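Local coordinates for protein 1,4-dihydroxy-2-naphthoyl-CoA hydrolase (Synechocystis sp., PDB 4K00) that hydrolyses 1,4-dihydroxy-2-naphthoyl-CoA to 1,4-dihydroxy-2-naphthoate and CoA, a step in phylloquinone (vitamin K1) biosynthesis, at residues F92-E97 with T112-I117; D76-N81 with I98-S103; D67-A72 with L107-T112. One frame throughout, in Å; residues are numbered along the deposited sequence. Where two conformers were deposited one is given.

Contact 1 (F92-E97 with T112-I117); sequences FCCDYE and THHVCI
F92 and H114 lay their rings nearly parallel, planes 6° apart, on the inner face of the antiparallel sheet that wraps the long helix 26-43 in the hotdog fold. The rings are strongly offset, with little of one lying over the other: CE1 of F92 lies over one face of the imidazole near its rim, while H114 CB sits over the phenyl face, 3.7 Å from the centroid of the F92 ring, as a CH-pi contact. The phenyl is swung over its partner because F92 CG stands between its own backbone N and carbonyl carbon (chi1 65°). Beneath the rings, F92 and H114 form a hydrogen-bonded antiparallel pair, with F92 N to H114 O and H114 N to F92 O both at 3.0 Å. C94 and T112 make the next such pair, C94 N reaching T112 O at 2.8 Å. On this same helix-facing side C94 SG approaches the H114 ring obliquely, and Y37 of the helix meets that imidazole too.

On the other face of the sheet, C93 and H113 form the non-hydrogen-bonded pair between them. In the conformer given, C93 SG sits over the centre of the H113 imidazole, a sulfur-aromatic contact that the other copy of C93 may not share. H63 of strand 57-68 also meets this imidazole.

T112 OG1 sits at the middle of a polar chain on the helix side, between Y96 OH and H114 NE2. Y96, two residues on from C94, brings its hydroxyl to T112 OG1, which lies at the edge of the Y96 ring; the two side chains cross at about a right angle. Y96 OH and T112 OG1 are hydrogen-bonded at 2.7 Å, and H114 NE2 is hydrogen-bonded to the same T112 OG1 at 2.8 Å.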
# COMPACT_ATOMS: atom_id res chain seq x y z
N PHE A 92 -22.96 -1.81 -11.64
CA PHE A 92 -23.25 -0.57 -10.94
C PHE A 92 -22.09 0.40 -10.96
O PHE A 92 -20.93 0.02 -11.20
CB PHE A 92 -23.77 -0.81 -9.52
CG PHE A 92 -22.77 -1.44 -8.58
CD1 PHE A 92 -21.92 -0.65 -7.81
CD2 PHE A 92 -22.72 -2.82 -8.42
CE1 PHE A 92 -21.02 -1.23 -6.93
CE2 PHE A 92 -21.81 -3.40 -7.55
CZ PHE A 92 -20.97 -2.60 -6.78
N CYS A 93 -22.39 1.66 -10.67
CA CYS A 93 -21.42 2.74 -10.82
C CYS A 93 -21.40 3.63 -9.58
O CYS A 93 -22.44 4.19 -9.21
CB CYS A 93 -21.78 3.60 -12.03
SG CYS A 93 -21.88 2.67 -13.57
N CYS A 94 -20.23 3.76 -8.98
CA CYS A 94 -20.02 4.64 -7.83
C CYS A 94 -19.40 5.96 -8.27
O CYS A 94 -18.43 5.98 -9.04
CB CYS A 94 -19.08 3.97 -6.84
SG CYS A 94 -19.72 2.44 -6.10
N ASP A 95 -19.97 7.06 -7.79
CA ASP A 95 -19.48 8.43 -8.05
C ASP A 95 -19.05 9.05 -6.75
O ASP A 95 -19.79 9.02 -5.77
CB ASP A 95 -20.59 9.30 -8.61
CG ASP A 95 -20.66 9.26 -10.10
OD1 ASP A 95 -19.83 9.95 -10.74
OD2 ASP A 95 -21.55 8.58 -10.63
N TYR A 96 -17.84 9.61 -6.73
CA TYR A 96 -17.25 10.09 -5.49
C TYR A 96 -16.85 11.54 -5.63
O TYR A 96 -16.34 11.94 -6.68
CB TYR A 96 -15.99 9.29 -5.13
CG TYR A 96 -16.09 7.78 -5.19
CD1 TYR A 96 -15.91 7.09 -6.38
CD2 TYR A 96 -16.32 7.04 -4.03
CE1 TYR A 96 -15.98 5.70 -6.42
CE2 TYR A 96 -16.38 5.66 -4.06
CZ TYR A 96 -16.20 4.99 -5.26
OH TYR A 96 -16.26 3.62 -5.29
N GLU A 97 -17.05 12.31 -4.58
CA GLU A 97 -16.34 13.58 -4.41
C GLU A 97 -15.58 13.56 -3.11
O GLU A 97 -16.14 13.16 -2.08
CB GLU A 97 -17.32 14.75 -4.36
CG GLU A 97 -18.16 14.95 -5.60
CD GLU A 97 -18.78 16.33 -5.65
OE1 GLU A 97 -19.23 16.82 -4.60
OE2 GLU A 97 -18.79 16.94 -6.74
N THR A 112 -15.99 4.62 -9.98
CA THR A 112 -15.64 3.21 -10.17
C THR A 112 -16.86 2.44 -10.68
O THR A 112 -17.98 2.72 -10.27
CB THR A 112 -15.11 2.57 -8.86
OG1 THR A 112 -16.09 2.67 -7.82
CG2 THR A 112 -13.82 3.25 -8.39
N HIS A 113 -16.64 1.51 -11.60
CA HIS A 113 -17.69 0.64 -12.12
C HIS A 113 -17.37 -0.79 -11.73
O HIS A 113 -16.20 -1.22 -11.77
CB HIS A 113 -17.78 0.69 -13.65
CG HIS A 113 -18.04 2.04 -14.22
ND1 HIS A 113 -18.20 3.18 -13.46
CD2 HIS A 113 -18.18 2.44 -15.51
CE1 HIS A 113 -18.41 4.22 -14.25
NE2 HIS A 113 -18.41 3.80 -15.49
N HIS A 114 -18.41 -1.53 -11.39
CA HIS A 114 -18.30 -2.86 -10.81
C HIS A 114 -19.30 -3.76 -11.51
O HIS A 114 -20.44 -3.36 -11.78
CB HIS A 114 -18.65 -2.83 -9.32
CG HIS A 114 -17.96 -1.74 -8.55
ND1 HIS A 114 -17.03 -2.01 -7.57
CD2 HIS A 114 -18.08 -0.40 -8.60
CE1 HIS A 114 -16.60 -0.87 -7.05
NE2 HIS A 114 -17.22 0.12 -7.66
N VAL A 115 -18.89 -4.99 -11.79
CA VAL A 115 -19.78 -5.92 -12.44
C VAL A 115 -19.81 -7.23 -11.69
O VAL A 115 -18.84 -7.62 -11.04
CB VAL A 115 -19.39 -6.18 -13.90
CG1 VAL A 115 -19.31 -4.87 -14.68
CG2 VAL A 115 -18.08 -6.94 -13.96
N CYS A 116 -20.95 -7.89 -11.76
CA CYS A 116 -21.09 -9.21 -11.19
C CYS A 116 -20.86 -10.25 -12.27
O CYS A 116 -21.49 -10.19 -13.32
CB CYS A 116 -22.47 -9.37 -10.59
SG CYS A 116 -22.75 -10.96 -9.81
N ILE A 117 -19.94 -11.18 -12.00
CA ILE A 117 -19.70 -12.29 -12.91
C ILE A 117 -19.81 -13.64 -12.20
O ILE A 117 -19.40 -13.79 -11.05
CB ILE A 117 -18.33 -12.20 -13.60
CG1 ILE A 117 -17.21 -12.10 -12.57
CG2 ILE A 117 -18.28 -10.99 -14.53
CD1 ILE A 117 -15.81 -12.13 -13.15

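Contact 2 (D76-N81 with I98-S103); sequences DRLLVN and ISQAES
The open end of the beta hairpin made by strands 77-86 and 91-100 is tied here by side chains as well as backbone, beginning with Q100 and D76. The Q100 chain bends at chi2 (-78°) and turns its amide back across L78 towards D76. Q100 NE2 gives D76 OD2 a nearly straight bond of 2.9 Å, in the amide's own plane but arriving from above the carboxylate. H73 N also donates to this oxygen, which therefore takes two N-H groups. L78 CD2 packs against the amide itself, 3.5 Å from Q100 OE1.

Further into the hairpin, L79 and S99 form the hydrogen-bonded antiparallel pair, L79 N to S99 O being 2.8 Å and S99 N to L79 O 2.9 Å. V80 and I98 form the next, non-hydrogen-bonded pair, with both side chains directed to the helix-facing side of the hotdog sheet. There I98 CG2 touches L78 CD1 at 4.1 Å, and I98 goes on to F29 and C33 of helix 26-43. L79 points to the opposite face, its CG resting against CA and CB of A101, while a water joins S99 OG to N81 ND2.

Beyond Q100 the chain leaves the strand with helical backbone angles, yet A101 N still reaches R77 O at 2.9 Å. A second water links that carbonyl to E102 N. A101 CB lies against one face of the R77 guanidinium, 3.4 Å from R77 NH1 and displaced towards the rim. E102 comes instead to the edge of that group as a salt bridge between R77 NH2 and E102 OE2, modelled very short, so that its detailed geometry is doubtful.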
# COMPACT_ATOMS: atom_id res chain seq x y z
N ASP A 76 -4.99 15.84 7.67
CA ASP A 76 -6.24 16.43 7.20
C ASP A 76 -7.39 15.47 7.48
O ASP A 76 -7.22 14.25 7.44
CB ASP A 76 -6.19 16.74 5.70
CG ASP A 76 -5.31 17.93 5.36
OD1 ASP A 76 -4.83 18.61 6.29
OD2 ASP A 76 -5.12 18.19 4.16
N ARG A 77 -8.56 16.02 7.73
CA ARG A 77 -9.77 15.22 7.81
C ARG A 77 -10.62 15.46 6.57
O ARG A 77 -10.99 16.60 6.27
CB ARG A 77 -10.55 15.57 9.07
CG ARG A 77 -11.66 14.58 9.38
CD ARG A 77 -12.19 14.77 10.80
NE ARG A 77 -12.61 16.14 11.04
CZ ARG A 77 -13.81 16.62 10.71
NH1 ARG A 77 -14.71 15.84 10.13
NH2 ARG A 77 -14.11 17.89 10.97
N LEU A 78 -10.91 14.39 5.86
CA LEU A 78 -11.56 14.47 4.55
C LEU A 78 -12.94 13.83 4.61
O LEU A 78 -13.20 12.98 5.47
CB LEU A 78 -10.72 13.77 3.49
CG LEU A 78 -9.24 14.14 3.41
CD1 LEU A 78 -8.60 13.39 2.26
CD2 LEU A 78 -9.05 15.64 3.26
N LEU A 79 -13.82 14.25 3.71
CA LEU A 79 -15.09 13.57 3.48
C LEU A 79 -15.07 12.99 2.07
O LEU A 79 -14.69 13.67 1.12
CB LEU A 79 -16.25 14.55 3.62
CG LEU A 79 -16.37 15.25 4.98
CD1 LEU A 79 -17.48 16.28 4.96
CD2 LEU A 79 -16.61 14.22 6.07
N VAL A 80 -15.46 11.73 1.95
CA VAL A 80 -15.70 11.12 0.65
C VAL A 80 -17.18 10.89 0.49
O VAL A 80 -17.77 10.07 1.21
CB VAL A 80 -15.01 9.76 0.49
CG1 VAL A 80 -15.19 9.25 -0.94
CG2 VAL A 80 -13.53 9.86 0.86
N ASN A 81 -17.79 11.63 -0.42
CA ASN A 81 -19.21 11.52 -0.66
C ASN A 81 -19.48 10.66 -1.86
O ASN A 81 -18.95 10.90 -2.93
CB ASN A 81 -19.85 12.90 -0.85
CG ASN A 81 -20.22 13.54 0.46
OD1 ASN A 81 -21.15 13.10 1.14
ND2 ASN A 81 -19.48 14.56 0.84
N ILE A 98 -14.32 14.00 -3.15
CA ILE A 98 -13.48 14.07 -1.95
C ILE A 98 -13.22 15.53 -1.60
O ILE A 98 -12.76 16.31 -2.44
CB ILE A 98 -12.13 13.34 -2.13
CG1 ILE A 98 -12.37 11.91 -2.62
CG2 ILE A 98 -11.35 13.33 -0.82
CD1 ILE A 98 -11.09 11.16 -2.97
N SER A 99 -13.53 15.89 -0.37
CA SER A 99 -13.42 17.26 0.07
C SER A 99 -12.77 17.34 1.45
O SER A 99 -12.78 16.36 2.20
CB SER A 99 -14.80 17.91 0.10
OG SER A 99 -15.67 17.18 0.96
N GLN A 100 -12.23 18.50 1.78
CA GLN A 100 -11.86 18.82 3.16
C GLN A 100 -13.10 18.96 4.02
O GLN A 100 -14.07 19.60 3.63
CB GLN A 100 -11.07 20.12 3.20
CG GLN A 100 -9.72 20.06 2.49
CD GLN A 100 -8.67 19.35 3.32
OE1 GLN A 100 -8.91 18.97 4.45
NE2 GLN A 100 -7.50 19.16 2.74
N ALA A 101 -13.08 18.34 5.20
CA ALA A 101 -14.27 18.29 6.03
C ALA A 101 -14.66 19.70 6.46
O ALA A 101 -15.84 20.03 6.49
CB ALA A 101 -14.04 17.40 7.24
N GLU A 102 -13.67 20.52 6.77
CA GLU A 102 -13.95 21.80 7.44
C GLU A 102 -14.25 22.90 6.44
O GLU A 102 -15.22 23.64 6.58
CB GLU A 102 -12.75 22.20 8.31
CG GLU A 102 -12.33 21.14 9.31
CD GLU A 102 -13.19 21.12 10.56
OE1 GLU A 102 -13.81 22.16 10.88
OE2 GLU A 102 -13.25 20.06 11.23
N SER A 103 -13.41 23.02 5.42
CA SER A 103 -13.53 24.08 4.43
C SER A 103 -14.45 23.70 3.27
O SER A 103 -14.90 24.57 2.53
CB SER A 103 -12.15 24.43 3.88
OG SER A 103 -11.67 23.39 3.05
O HOH W 1 -10.97 19.55 7.13
O HOH W 2 -17.07 15.51 -0.64

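Contact 3 (D67-A72 with L107-T112); sequences DFFAPA and LARAQT
R109 starts with CG tucked over its own backbone (chi1 72°) and runs fully extended from CG to NE, which carries the guanidinium alongside D67, whose own CG lies beside its backbone N (chi1 -57°). The two side chains point the same way. R109 NE forms a salt bridge with D67 OD2 at 2.8 Å, near the guanidinium plane and on the anti side of the carboxylate, somewhat out of the carboxylate plane, while R109 NH2 adds a weak bond to the same oxygen. The other oxygen, OD1, accepts from ND1 of H63 of the second subunit.

Their backbones form a hydrogen-bonded antiparallel pair, D67 N to R109 O being 2.9 Å. Strand 57-68 then ends against a classic beta bulge, in which L107 and A108 both face I98. L107 O takes two donors from the same face of its plane, F69 N at 2.7 Å and A70 N at 3.3 Å, where the chain turns out of the strand. L107 directs CD1 to A72 CB at 3.9 Å and CD2 to A70 CB. On the opposite side F69 lies across the strand, its CZ 3.9 Å from R109 CG.

Replacing D67 by an alanine removes the carboxylate, which would probably leave R109 and H63 of the second subunit without their common partner and the guanidinium freer to turn. D67 also pairs its backbone with a strand of that subunit, continuing the sheet across the interface. One carboxylate meets groups of two chains, and the arginine is likely to help keep it ionised for the histidine.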
# COMPACT_ATOMS: atom_id res chain seq x y z
N ASP A 67 -10.06 12.55 -11.08
CA ASP A 67 -9.42 13.82 -11.40
C ASP A 67 -9.06 14.58 -10.13
O ASP A 67 -9.84 14.60 -9.17
CB ASP A 67 -10.35 14.70 -12.24
CG ASP A 67 -10.80 14.02 -13.52
OD1 ASP A 67 -9.95 13.70 -14.38
OD2 ASP A 67 -12.00 13.81 -13.66
N PHE A 68 -7.88 15.19 -10.12
CA PHE A 68 -7.36 15.86 -8.93
C PHE A 68 -7.38 17.37 -9.14
O PHE A 68 -6.91 17.87 -10.16
CB PHE A 68 -5.95 15.36 -8.62
CG PHE A 68 -5.86 13.87 -8.49
CD1 PHE A 68 -6.15 13.25 -7.28
CD2 PHE A 68 -5.52 13.09 -9.58
CE1 PHE A 68 -6.09 11.87 -7.18
CE2 PHE A 68 -5.47 11.71 -9.48
CZ PHE A 68 -5.74 11.10 -8.28
N PHE A 69 -7.95 18.07 -8.16
CA PHE A 69 -8.12 19.51 -8.24
C PHE A 69 -7.19 20.23 -7.27
O PHE A 69 -6.70 21.32 -7.55
CB PHE A 69 -9.59 19.87 -7.95
CG PHE A 69 -10.57 19.17 -8.84
CD1 PHE A 69 -10.45 19.25 -10.22
CD2 PHE A 69 -11.61 18.43 -8.31
CE1 PHE A 69 -11.34 18.61 -11.05
CE2 PHE A 69 -12.51 17.79 -9.14
CZ PHE A 69 -12.37 17.87 -10.51
N ALA A 70 -6.94 19.62 -6.11
CA ALA A 70 -6.15 20.27 -5.07
C ALA A 70 -5.61 19.21 -4.11
O ALA A 70 -6.24 18.17 -3.92
CB ALA A 70 -6.99 21.28 -4.33
N PRO A 71 -4.44 19.47 -3.50
CA PRO A 71 -3.77 18.47 -2.67
C PRO A 71 -4.32 18.40 -1.26
O PRO A 71 -5.00 19.33 -0.81
CB PRO A 71 -2.31 18.93 -2.66
CG PRO A 71 -2.41 20.42 -2.79
CD PRO A 71 -3.61 20.68 -3.67
N ALA A 72 -4.04 17.30 -0.57
CA ALA A 72 -4.24 17.21 0.87
C ALA A 72 -2.94 16.82 1.56
O ALA A 72 -1.98 16.39 0.91
CB ALA A 72 -5.34 16.21 1.18
N LEU A 107 -11.32 18.36 -3.47
CA LEU A 107 -9.97 17.91 -3.79
C LEU A 107 -9.93 17.03 -5.06
O LEU A 107 -8.97 17.09 -5.83
CB LEU A 107 -9.41 17.13 -2.61
CG LEU A 107 -9.42 17.88 -1.28
CD1 LEU A 107 -8.89 16.98 -0.17
CD2 LEU A 107 -8.60 19.15 -1.40
N ALA A 108 -10.95 16.21 -5.24
CA ALA A 108 -10.97 15.20 -6.30
C ALA A 108 -12.39 14.73 -6.57
O ALA A 108 -13.23 14.75 -5.69
CB ALA A 108 -10.08 14.01 -5.94
N ARG A 109 -12.63 14.30 -7.81
CA ARG A 109 -13.84 13.55 -8.16
C ARG A 109 -13.40 12.22 -8.79
O ARG A 109 -12.33 12.14 -9.39
CB ARG A 109 -14.70 14.33 -9.17
CG ARG A 109 -14.09 14.38 -10.57
CD ARG A 109 -14.96 15.12 -11.57
NE ARG A 109 -14.29 15.19 -12.87
CZ ARG A 109 -14.81 15.74 -13.96
NH1 ARG A 109 -16.02 16.28 -13.93
NH2 ARG A 109 -14.12 15.74 -15.09
N ALA A 110 -14.21 11.18 -8.63
CA ALA A 110 -13.85 9.86 -9.14
C ALA A 110 -15.09 9.04 -9.48
O ALA A 110 -16.21 9.37 -9.06
CB ALA A 110 -12.99 9.11 -8.12
N GLN A 111 -14.87 7.98 -10.25
CA GLN A 111 -15.89 6.98 -10.54
C GLN A 111 -15.25 5.60 -10.50
O GLN A 111 -14.09 5.44 -10.88
CB GLN A 111 -16.48 7.20 -11.92
CG GLN A 111 -17.36 8.43 -12.03
CD GLN A 111 -18.17 8.45 -13.31
OE1 GLN A 111 -17.85 7.76 -14.28
NE2 GLN A 111 -19.23 9.26 -13.33
N THR A 112 -15.99 4.62 -9.98
CA THR A 112 -15.64 3.21 -10.17
C THR A 112 -16.86 2.44 -10.68
O THR A 112 -17.98 2.72 -10.27
CB THR A 112 -15.11 2.57 -8.86
OG1 THR A 112 -16.09 2.67 -7.82
CG2 THR A 112 -13.82 3.25 -8.39

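All three contacts lie in one antiparallel sheet, the hotdog sheet packed on helix 26-43. Contact 1 joins strands 91-100 and 106-118, contact 2 strands 77-86 and 91-100, and contact 3 strands 57-68 and 106-118, so the strand order across the sheet is 77-86, 91-100, 106-118, 57-68. Contacts 2 and 3 are near one end, their centres about 11 Å apart; contact 1 lies about 16 Å from contact 3 and 21 Å from contact 2. Along the chain the segments come as 67-72, 76-81, 92-97, 98-103, 107-112 and 112-117, with T112 common to contacts 1 and 3. Backbone bonds from I98 to L107 and A108 bridge contacts 2 and 3; at contact 3 D67 continues the sheet into the second subunit.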